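Local structure of putative HAD family hydrolase (Streptomyces avermitilis, 3MMZ) at residues Leu46-Leu51 with Arg74-Pro79; Pro116-Val121 with Gly136-Val141; Ala140-Pro145 with Ile151-Ser156. The protein is the C-terminal HAD-family hydrolase domain of a longer protein that probably transfers CMP from CTP to an N-acylneuraminate, releasing diphosphate. All blocks are in the same frame, centred on the assembly; numbering follows the deposited sequence.

Interaction 1: residues Leu46-Leu51 with Arg74-Pro79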
loop_
_atom_site.group_PDB
_atom_site.type_symbol
_atom_site.label_atom_id
_atom_site.label_comp_id
_atom_site.label_asym_id
_atom_site.label_seq_id
_atom_site.Cartn_x
_atom_site.Cartn_y
_atom_site.Cartn_z
ATOM N N LEU D 46 16.093 -15.761 -13.027
ATOM C CA LEU D 46 15.604 -17.119 -13.236
ATOM C C LEU D 46 14.745 -17.177 -14.483
ATOM O O LEU D 46 14.828 -18.145 -15.240
ATOM C CB LEU D 46 14.827 -17.615 -12.001
ATOM C CG LEU D 46 14.343 -19.068 -12.015
ATOM C CD1 LEU D 46 15.491 -20.043 -11.764
ATOM C CD2 LEU D 46 13.241 -19.263 -10.975
ATOM N N GLY D 47 13.930 -16.140 -14.691
ATOM C CA GLY D 47 13.092 -16.017 -15.887
ATOM C C GLY D 47 13.925 -15.937 -17.158
ATOM O O GLY D 47 13.650 -16.620 -18.136
ATOM N N ILE D 48 14.933 -15.075 -17.144
ATOM C CA ILE D 48 15.840 -14.910 -18.281
ATOM C C ILE D 48 16.563 -16.225 -18.610
ATOM O O ILE D 48 16.650 -16.621 -19.780
ATOM C CB ILE D 48 16.830 -13.749 -18.008
ATOM C CG1 ILE D 48 16.070 -12.414 -18.030
ATOM C CG2 ILE D 48 17.994 -13.755 -19.006
ATOM C CD1 ILE D 48 16.785 -11.224 -17.352
ATOM N N ALA D 49 17.073 -16.908 -17.585
ATOM C CA ALA D 49 17.753 -18.184 -17.806
ATOM C C ALA D 49 16.802 -19.228 -18.387
ATOM O O ALA D 49 17.192 -20.015 -19.264
ATOM C CB ALA D 49 18.410 -18.693 -16.519
ATOM N N ALA D 50 15.554 -19.228 -17.911
ATOM C CA ALA D 50 14.536 -20.147 -18.420
ATOM C C ALA D 50 14.203 -19.865 -19.885
ATOM O O ALA D 50 14.088 -20.799 -20.678
ATOM C CB ALA D 50 13.274 -20.096 -17.559
ATOM N N LEU D 51 14.065 -18.582 -20.240
ATOM C CA LEU D 51 13.833 -18.188 -21.632
ATOM C C LEU D 51 15.012 -18.594 -22.536
ATOM O O LEU D 51 14.816 -19.161 -23.615
ATOM C CB LEU D 51 13.531 -16.677 -21.736
ATOM C CG LEU D 51 12.225 -16.213 -21.077
ATOM C CD1 LEU D 51 12.186 -14.697 -20.907
ATOM C CD2 LEU D 51 11.009 -16.700 -21.876
ATOM N N ARG D 74 26.761 -10.316 -18.355
ATOM C CA ARG D 74 27.787 -11.348 -18.140
ATOM C C ARG D 74 27.276 -12.449 -17.208
ATOM O O ARG D 74 27.358 -13.632 -17.535
ATOM C CB ARG D 74 29.063 -10.713 -17.571
ATOM C CG ARG D 74 30.348 -11.484 -17.845
ATOM C CD ARG D 74 31.592 -10.588 -17.722
ATOM N NE ARG D 74 31.813 -10.093 -16.357
ATOM C CZ ARG D 74 31.717 -8.816 -15.982
ATOM N NH1 ARG D 74 31.934 -8.478 -14.715
ATOM N NH2 ARG D 74 31.407 -7.868 -16.864
ATOM N N LYS D 75 26.727 -12.045 -16.062
ATOM C CA LYS D 75 26.175 -12.986 -15.095
ATOM C C LYS D 75 25.016 -13.799 -15.688
ATOM O O LYS D 75 24.892 -14.990 -15.414
ATOM C CB LYS D 75 25.804 -12.253 -13.788
ATOM C CG LYS D 75 24.347 -12.349 -13.332
ATOM C CD LYS D 75 23.980 -13.675 -12.682
ATOM C CE LYS D 75 24.328 -13.725 -11.210
ATOM N NZ LYS D 75 23.722 -14.939 -10.618
ATOM N N LEU D 76 24.194 -13.154 -16.514
ATOM C CA LEU D 76 23.059 -13.814 -17.156
ATOM C C LEU D 76 23.456 -14.651 -18.387
ATOM O O LEU D 76 22.623 -15.377 -18.933
ATOM C CB LEU D 76 22.001 -12.775 -17.559
ATOM C CG LEU D 76 21.305 -11.975 -16.452
ATOM C CD1 LEU D 76 20.402 -10.911 -17.070
ATOM C CD2 LEU D 76 20.525 -12.889 -15.521
ATOM N N LYS D 77 24.711 -14.540 -18.822
ATOM C CA LYS D 77 25.195 -15.231 -20.037
ATOM C C LYS D 77 24.421 -14.842 -21.309
ATOM O O LYS D 77 24.117 -15.694 -22.154
ATOM C CB LYS D 77 25.175 -16.766 -19.866
ATOM C CG LYS D 77 25.983 -17.320 -18.708
ATOM C CD LYS D 77 25.728 -18.821 -18.587
ATOM C CE LYS D 77 26.816 -19.532 -17.792
ATOM N NZ LYS D 77 26.527 -19.522 -16.331
ATOM N N ILE D 78 24.086 -13.560 -21.430
ATOM C CA ILE D 78 23.404 -13.053 -22.627
ATOM C C ILE D 78 24.130 -11.830 -23.199
ATOM O O ILE D 78 24.740 -11.063 -22.445
ATOM C CB ILE D 78 21.880 -12.754 -22.395
ATOM C CG1 ILE D 78 21.670 -11.668 -21.340
ATOM C CG2 ILE D 78 21.106 -14.039 -22.057
ATOM C CD1 ILE D 78 20.205 -11.241 -21.197
ATOM N N PRO D 79 24.081 -11.654 -24.537
ATOM C CA PRO D 79 24.835 -10.559 -25.141
ATOM C C PRO D 79 24.271 -9.181 -24.792
ATOM O O PRO D 79 23.089 -9.045 -24.462
ATOM C CB PRO D 79 24.715 -10.818 -26.654
ATOM C CG PRO D 79 24.174 -12.197 -26.795
ATOM C CD PRO D 79 23.402 -12.482 -25.551
#
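I48, on helix 42-53, is the hub of this contact: L76 and I78, either side of K77 at the C-terminal turn of helix 68-76, both pack against it. The setting is the Rossmann-like core of a HAD domain. Strand 57-62, helix 68-76 and strand 80-82 form a beta-alpha-beta crossover with neighbouring parallel strands, and helix 42-53 leads into its first strand. The buried areas fix the roles: of 149 Å² hidden between the segments, I48 supplies 71, L76 47 and I78 23, and all three side chains are buried in the assembly.

I48 uses both of its branches. Its delta methyl makes the tightest approach, I48 CD1 to L76 CD1 at 3.6 Å, and the two side chains cross at about a right angle. The gamma methyl serves both partners: I48 CG2 lies 4.0 Å from I78 CD1, while its gap to L76 CD1 is 4.2 Å. This division follows from chi1 of I48 (-69°), with CG2 anti to the backbone N and CG1 anti to the carbonyl carbon, which sends CD1 to L76 and leaves CG2 to meet I78. I78 holds CG1 between its backbone N and carbonyl carbon (chi1 62°) and meets I48 through the end of its chain, again roughly perpendicular.

The turn between the two partners explains why both face the same isoleucine. K77, with phi 59°, closes helix 68-76 in a Schellman motif and is itself exposed, whereas L76 before it and I78 after it point toward helix 42-53. M58 of strand 57-62 touches both I48 and I78, tying the cluster to the sheet, and I151 of helix 150-159 also packs on I48. Within the helix terminus, K77 N donates to R74 O at 3.1 Å.

Interaction 2: residues Pro116-Val121 with Gly136-Val141. With CA (calcium ion), chain F.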
loop_
_atom_site.group_PDB
_atom_site.type_symbol
_atom_site.label_atom_id
_atom_site.label_comp_id
_atom_site.label_asym_id
_atom_site.label_seq_id
_atom_site.Cartn_x
_atom_site.Cartn_y
_atom_site.Cartn_z
ATOM N N PRO D 116 10.541 4.181 -30.294
ATOM C CA PRO D 116 10.966 3.742 -31.635
ATOM C C PRO D 116 11.260 2.228 -31.732
ATOM O O PRO D 116 11.022 1.626 -32.785
ATOM C CB PRO D 116 12.226 4.587 -31.907
ATOM C CG PRO D 116 12.049 5.806 -31.057
ATOM C CD PRO D 116 11.376 5.286 -29.790
ATOM N N CYS D 117 11.766 1.615 -30.662
ATOM C CA CYS D 117 11.938 0.155 -30.648
ATOM C C CYS D 117 10.586 -0.552 -30.657
ATOM O O CYS D 117 10.412 -1.542 -31.367
ATOM C CB CYS D 117 12.751 -0.313 -29.436
ATOM S SG CYS D 117 14.489 0.126 -29.551
ATOM N N PHE D 118 9.643 -0.024 -29.872
ATOM C CA PHE D 118 8.271 -0.532 -29.808
ATOM C C PHE D 118 7.671 -0.592 -31.220
ATOM O O PHE D 118 7.085 -1.601 -31.595
ATOM C CB PHE D 118 7.399 0.370 -28.907
ATOM C CG PHE D 118 7.386 -0.011 -27.444
ATOM C CD1 PHE D 118 8.448 -0.690 -26.854
ATOM C CD2 PHE D 118 6.286 0.335 -26.647
ATOM C CE1 PHE D 118 8.408 -1.041 -25.492
ATOM C CE2 PHE D 118 6.238 0.005 -25.297
ATOM C CZ PHE D 118 7.294 -0.693 -24.714
ATOM N N ALA D 119 7.838 0.484 -31.993
ATOM C CA ALA D 119 7.313 0.566 -33.370
ATOM C C ALA D 119 7.940 -0.462 -34.318
ATOM O O ALA D 119 7.293 -0.912 -35.268
ATOM C CB ALA D 119 7.477 1.984 -33.944
ATOM N N LEU D 120 9.199 -0.803 -34.063
ATOM C CA LEU D 120 9.951 -1.763 -34.874
ATOM C C LEU D 120 9.477 -3.216 -34.710
ATOM O O LEU D 120 9.481 -3.980 -35.675
ATOM C CB LEU D 120 11.437 -1.689 -34.506
ATOM C CG LEU D 120 12.619 -1.775 -35.481
ATOM C CD1 LEU D 120 12.423 -2.741 -36.658
ATOM C CD2 LEU D 120 12.946 -0.386 -35.996
ATOM N N VAL D 121 9.090 -3.602 -33.497
ATOM C CA VAL D 121 8.927 -5.025 -33.177
ATOM C C VAL D 121 7.473 -5.478 -33.100
ATOM O O VAL D 121 6.565 -4.663 -32.948
ATOM C CB VAL D 121 9.668 -5.421 -31.884
ATOM C CG1 VAL D 121 11.146 -5.067 -31.988
ATOM C CG2 VAL D 121 9.025 -4.748 -30.645
ATOM N N GLY D 136 0.590 2.613 -22.811
ATOM C CA GLY D 136 -0.390 2.615 -23.909
ATOM C C GLY D 136 0.141 1.974 -25.186
ATOM O O GLY D 136 -0.519 1.127 -25.788
ATOM N N ALA D 137 1.346 2.380 -25.589
ATOM C CA ALA D 137 1.971 1.943 -26.843
ATOM C C ALA D 137 2.266 0.450 -26.911
ATOM O O ALA D 137 2.318 -0.129 -27.992
ATOM C CB ALA D 137 3.259 2.733 -27.079
ATOM N N ALA D 138 2.483 -0.162 -25.752
ATOM C CA ALA D 138 2.773 -1.585 -25.662
ATOM C C ALA D 138 1.632 -2.468 -26.167
ATOM O O ALA D 138 0.455 -2.076 -26.169
ATOM C CB ALA D 138 3.116 -1.948 -24.226
ATOM N N ARG D 139 1.997 -3.670 -26.583
ATOM C CA ARG D 139 1.022 -4.689 -26.951
ATOM C C ARG D 139 0.586 -5.481 -25.711
ATOM O O ARG D 139 -0.521 -6.026 -25.661
ATOM C CB ARG D 139 1.626 -5.601 -28.019
ATOM C CG ARG D 139 0.679 -6.631 -28.597
ATOM C CD ARG D 139 1.305 -7.317 -29.801
ATOM N NE ARG D 139 0.449 -8.375 -30.332
ATOM C CZ ARG D 139 0.702 -9.056 -31.455
ATOM N NH1 ARG D 139 1.786 -8.798 -32.179
ATOM N NH2 ARG D 139 -0.132 -10.002 -31.856
ATOM N N ALA D 140 1.461 -5.525 -24.712
ATOM C CA ALA D 140 1.184 -6.168 -23.434
ATOM C C ALA D 140 1.848 -5.342 -22.324
ATOM O O ALA D 140 2.851 -4.664 -22.573
ATOM C CB ALA D 140 1.706 -7.592 -23.441
ATOM N N VAL D 141 1.279 -5.379 -21.112
ATOM C CA VAL D 141 1.798 -4.584 -19.993
ATOM C C VAL D 141 1.896 -5.516 -18.797
ATOM O O VAL D 141 0.939 -6.231 -18.492
ATOM C CB VAL D 141 0.862 -3.383 -19.648
ATOM C CG1 VAL D 141 1.418 -2.540 -18.499
ATOM C CG2 VAL D 141 0.611 -2.490 -20.885
HETATM CA CA CA F . -1.580 -1.010 -26.108
HETATM O O HOH W 1 -2.182 -2.478 -28.066
HETATM O O HOH W 2 -1.423 0.107 -28.385
HETATM O O HOH W 3 -1.369 -0.942 -23.782
#
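The ring of F118 is the one flat group carrying this contact, and it meets A137 at its edge: A137 CB lies close to the ring plane, 3.9 Å from F118 CD2. In the Rossmann-like HAD fold these segments lie on successive elements toward the edge of the parallel sheet that ends in strand 140-141. The adjoining ring carbon reaches the next residue, with F118 CE2 3.8 Å from A138 CB and equally near the backbone N of A138, which approaches the ring obliquely. Y107 and P124 of the same chain also touch the phenyl group, as does L3 of the third subunit.

Helix 115-120 leads into strand 123-126, and from there helix 132-137 crosses over to the outermost strand, 140-141. F118 bridges the two helices where the second one ends, since A138 is the first residue to leave helical geometry; the F118 and A138 CA atoms are 7.0 Å apart.

The same turn builds a metal site. G136 O and A138 O bind a calcium ion, which three waters also bind, and the equivalent carbonyls of the third subunit complete the coordination, so the ion links two copies of the protein. With an alanine in place of F118, the methyls of A137 and A138 would probably lose their aromatic partner, opening a gap behind the calcium-binding turn. The two carbonyl ligands sit at nearly equal range, G136 O 2.4 Å and A138 O 2.3 Å from the calcium.

Interaction 3: residues Ala140-Pro145 with Ile151-Ser156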
loop_
_atom_site.group_PDB
_atom_site.type_symbol
_atom_site.label_atom_id
_atom_site.label_comp_id
_atom_site.label_asym_id
_atom_site.label_seq_id
_atom_site.Cartn_x
_atom_site.Cartn_y
_atom_site.Cartn_z
ATOM N N ALA D 140 1.461 -5.525 -24.712
ATOM C CA ALA D 140 1.184 -6.168 -23.434
ATOM C C ALA D 140 1.848 -5.342 -22.324
ATOM O O ALA D 140 2.851 -4.664 -22.573
ATOM C CB ALA D 140 1.706 -7.592 -23.441
ATOM N N VAL D 141 1.279 -5.379 -21.112
ATOM C CA VAL D 141 1.798 -4.584 -19.993
ATOM C C VAL D 141 1.896 -5.516 -18.797
ATOM O O VAL D 141 0.939 -6.231 -18.492
ATOM C CB VAL D 141 0.862 -3.383 -19.648
ATOM C CG1 VAL D 141 1.418 -2.540 -18.499
ATOM C CG2 VAL D 141 0.611 -2.490 -20.885
ATOM N N THR D 142 3.046 -5.536 -18.128
ATOM C CA THR D 142 3.191 -6.409 -16.962
ATOM C C THR D 142 2.419 -5.814 -15.788
ATOM O O THR D 142 2.093 -4.621 -15.792
ATOM C CB THR D 142 4.667 -6.626 -16.554
ATOM O OG1 THR D 142 5.204 -5.402 -16.035
ATOM C CG2 THR D 142 5.503 -7.116 -17.734
ATOM N N THR D 143 2.111 -6.649 -14.794
ATOM C CA THR D 143 1.511 -6.157 -13.555
ATOM C C THR D 143 2.599 -5.747 -12.562
ATOM O O THR D 143 2.398 -4.866 -11.726
ATOM C CB THR D 143 0.609 -7.232 -12.902
ATOM O OG1 THR D 143 1.395 -8.387 -12.594
ATOM C CG2 THR D 143 -0.493 -7.638 -13.828
ATOM N N VAL D 144 3.760 -6.391 -12.666
ATOM C CA VAL D 144 4.876 -6.176 -11.746
ATOM C C VAL D 144 5.774 -5.065 -12.298
ATOM O O VAL D 144 6.101 -5.094 -13.480
ATOM C CB VAL D 144 5.698 -7.508 -11.609
ATOM C CG1 VAL D 144 6.943 -7.319 -10.785
ATOM C CG2 VAL D 144 4.818 -8.607 -10.992
ATOM N N PRO D 145 6.178 -4.086 -11.455
ATOM C CA PRO D 145 7.035 -3.005 -11.975
ATOM C C PRO D 145 8.502 -3.388 -12.244
ATOM O O PRO D 145 8.961 -4.436 -11.816
ATOM C CB PRO D 145 6.959 -1.938 -10.879
ATOM C CG PRO D 145 6.668 -2.693 -9.619
ATOM C CD PRO D 145 5.856 -3.909 -10.022
ATOM N N ILE D 151 10.431 -9.150 -15.689
ATOM C CA ILE D 151 10.886 -10.117 -16.690
ATOM C C ILE D 151 10.497 -11.543 -16.287
ATOM O O ILE D 151 10.136 -12.366 -17.143
ATOM C CB ILE D 151 12.413 -10.022 -16.977
ATOM C CG1 ILE D 151 12.870 -8.544 -17.117
ATOM C CG2 ILE D 151 12.777 -10.815 -18.246
ATOM C CD1 ILE D 151 12.059 -7.725 -18.122
ATOM N N ARG D 152 10.531 -11.825 -14.987
ATOM C CA ARG D 152 10.036 -13.104 -14.502
ATOM C C ARG D 152 8.563 -13.308 -14.858
ATOM O O ARG D 152 8.173 -14.397 -15.262
ATOM C CB ARG D 152 10.247 -13.285 -13.001
ATOM C CG ARG D 152 10.171 -14.770 -12.615
ATOM C CD ARG D 152 9.575 -14.954 -11.276
ATOM N NE ARG D 152 9.241 -16.361 -10.972
ATOM C CZ ARG D 152 8.137 -16.984 -11.385
ATOM N NH1 ARG D 152 7.904 -18.241 -11.034
ATOM N NH2 ARG D 152 7.258 -16.354 -12.167
ATOM N N GLU D 153 7.755 -12.258 -14.726
ATOM C CA GLU D 153 6.346 -12.316 -15.136
ATOM C C GLU D 153 6.193 -12.642 -16.627
ATOM O O GLU D 153 5.399 -13.506 -16.999
ATOM C CB GLU D 153 5.634 -11.004 -14.795
ATOM C CG GLU D 153 4.139 -11.022 -15.074
ATOM C CD GLU D 153 3.446 -9.715 -14.710
ATOM O OE1 GLU D 153 4.119 -8.771 -14.259
ATOM O OE2 GLU D 153 2.208 -9.643 -14.869
ATOM N N ILE D 154 6.933 -11.929 -17.479
ATOM C CA ILE D 154 6.934 -12.199 -18.920
ATOM C C ILE D 154 7.364 -13.643 -19.206
ATOM O O ILE D 154 6.783 -14.326 -20.054
ATOM C CB ILE D 154 7.833 -11.187 -19.673
ATOM C CG1 ILE D 154 7.290 -9.764 -19.449
ATOM C CG2 ILE D 154 7.924 -11.514 -21.174
ATOM C CD1 ILE D 154 8.236 -8.645 -19.894
ATOM N N ALA D 155 8.377 -14.117 -18.495
ATOM C CA ALA D 155 8.829 -15.491 -18.677
ATOM C C ALA D 155 7.681 -16.474 -18.424
ATOM O O ALA D 155 7.575 -17.488 -19.113
ATOM C CB ALA D 155 10.039 -15.797 -17.772
ATOM N N SER D 156 6.811 -16.156 -17.460
ATOM C CA SER D 156 5.677 -17.036 -17.126
ATOM C C SER D 156 4.580 -16.993 -18.179
ATOM O O SER D 156 3.883 -17.989 -18.374
ATOM C CB SER D 156 5.102 -16.765 -15.722
ATOM O OG SER D 156 4.298 -15.594 -15.694
#
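E153 reaches from helix 150-159 to the chain leaving strand 140-141, where its carboxylate binds T143 and V144. This joins the last helix of the Rossmann-like HAD core to the connection that follows the outermost strand of its parallel sheet. T143 N donates to E153 OE2 at 3.0 Å in a nearly straight bond (165°) on the syn side, and makes a weak second bond to OE1. The hydroxyl T143 OG1 gives its proton to E153 OE2 at 2.7 Å from above the carboxylate plane, 41° out of it. The other oxygen uses its syn lone pair for V144 N, with V144 N to E153 OE1 at 2.9 Å. Three donors thus hold the two oxygens and fix the rotation of the carboxylate; they would probably favour its ionised form.

The reach depends on an extended chain: E153 CG is anti to the backbone N (chi1 -175°), and the remaining bonds continue outward from the helix. Beneath this polar clamp lies an apolar contact, T142 CG2 against I154 CG1 at 3.6 Å, with L106 and V108 of strand 105-109 behind the isoleucine.

A second shell shapes the loop. T142 OG1 donates to V144 O at 2.7 Å, closing the short T142-V144 stretch in which the amides of T143 and V144 meet E153, and it also receives a weak bond from A128 N. Beyond the loop, R135 of the third subunit makes a weak bond to T142 O. On the helix side, R152 forms a salt bridge with D111 of the second subunit, and one turn of backbone is pinned by S156 OG donating to E153 O at 2.7 Å.

Overall arrangement
Along the chain, interaction 1 closes before the others begin, and interaction 3 starts on strand 140-141, where interaction 2 ends, sharing A140 and V141. Interactions 1 and 2 lie on opposite sides of the chain's centre, 22 Å apart between centres and about 13 Å between nearest atoms. Interaction 3 is off that line, its centre 16 Å from the first and 14 Å from the second. It touches interaction 1 where helices 42-53 and 150-159 pack, G47 CA 3.6 Å from A155 CB. Interaction 1 packs by strands 57-62 and 80-82, interactions 2 and 3 by 123-126 and 140-141, toward the two edges of one parallel sheet; the latter two also meet the third subunit.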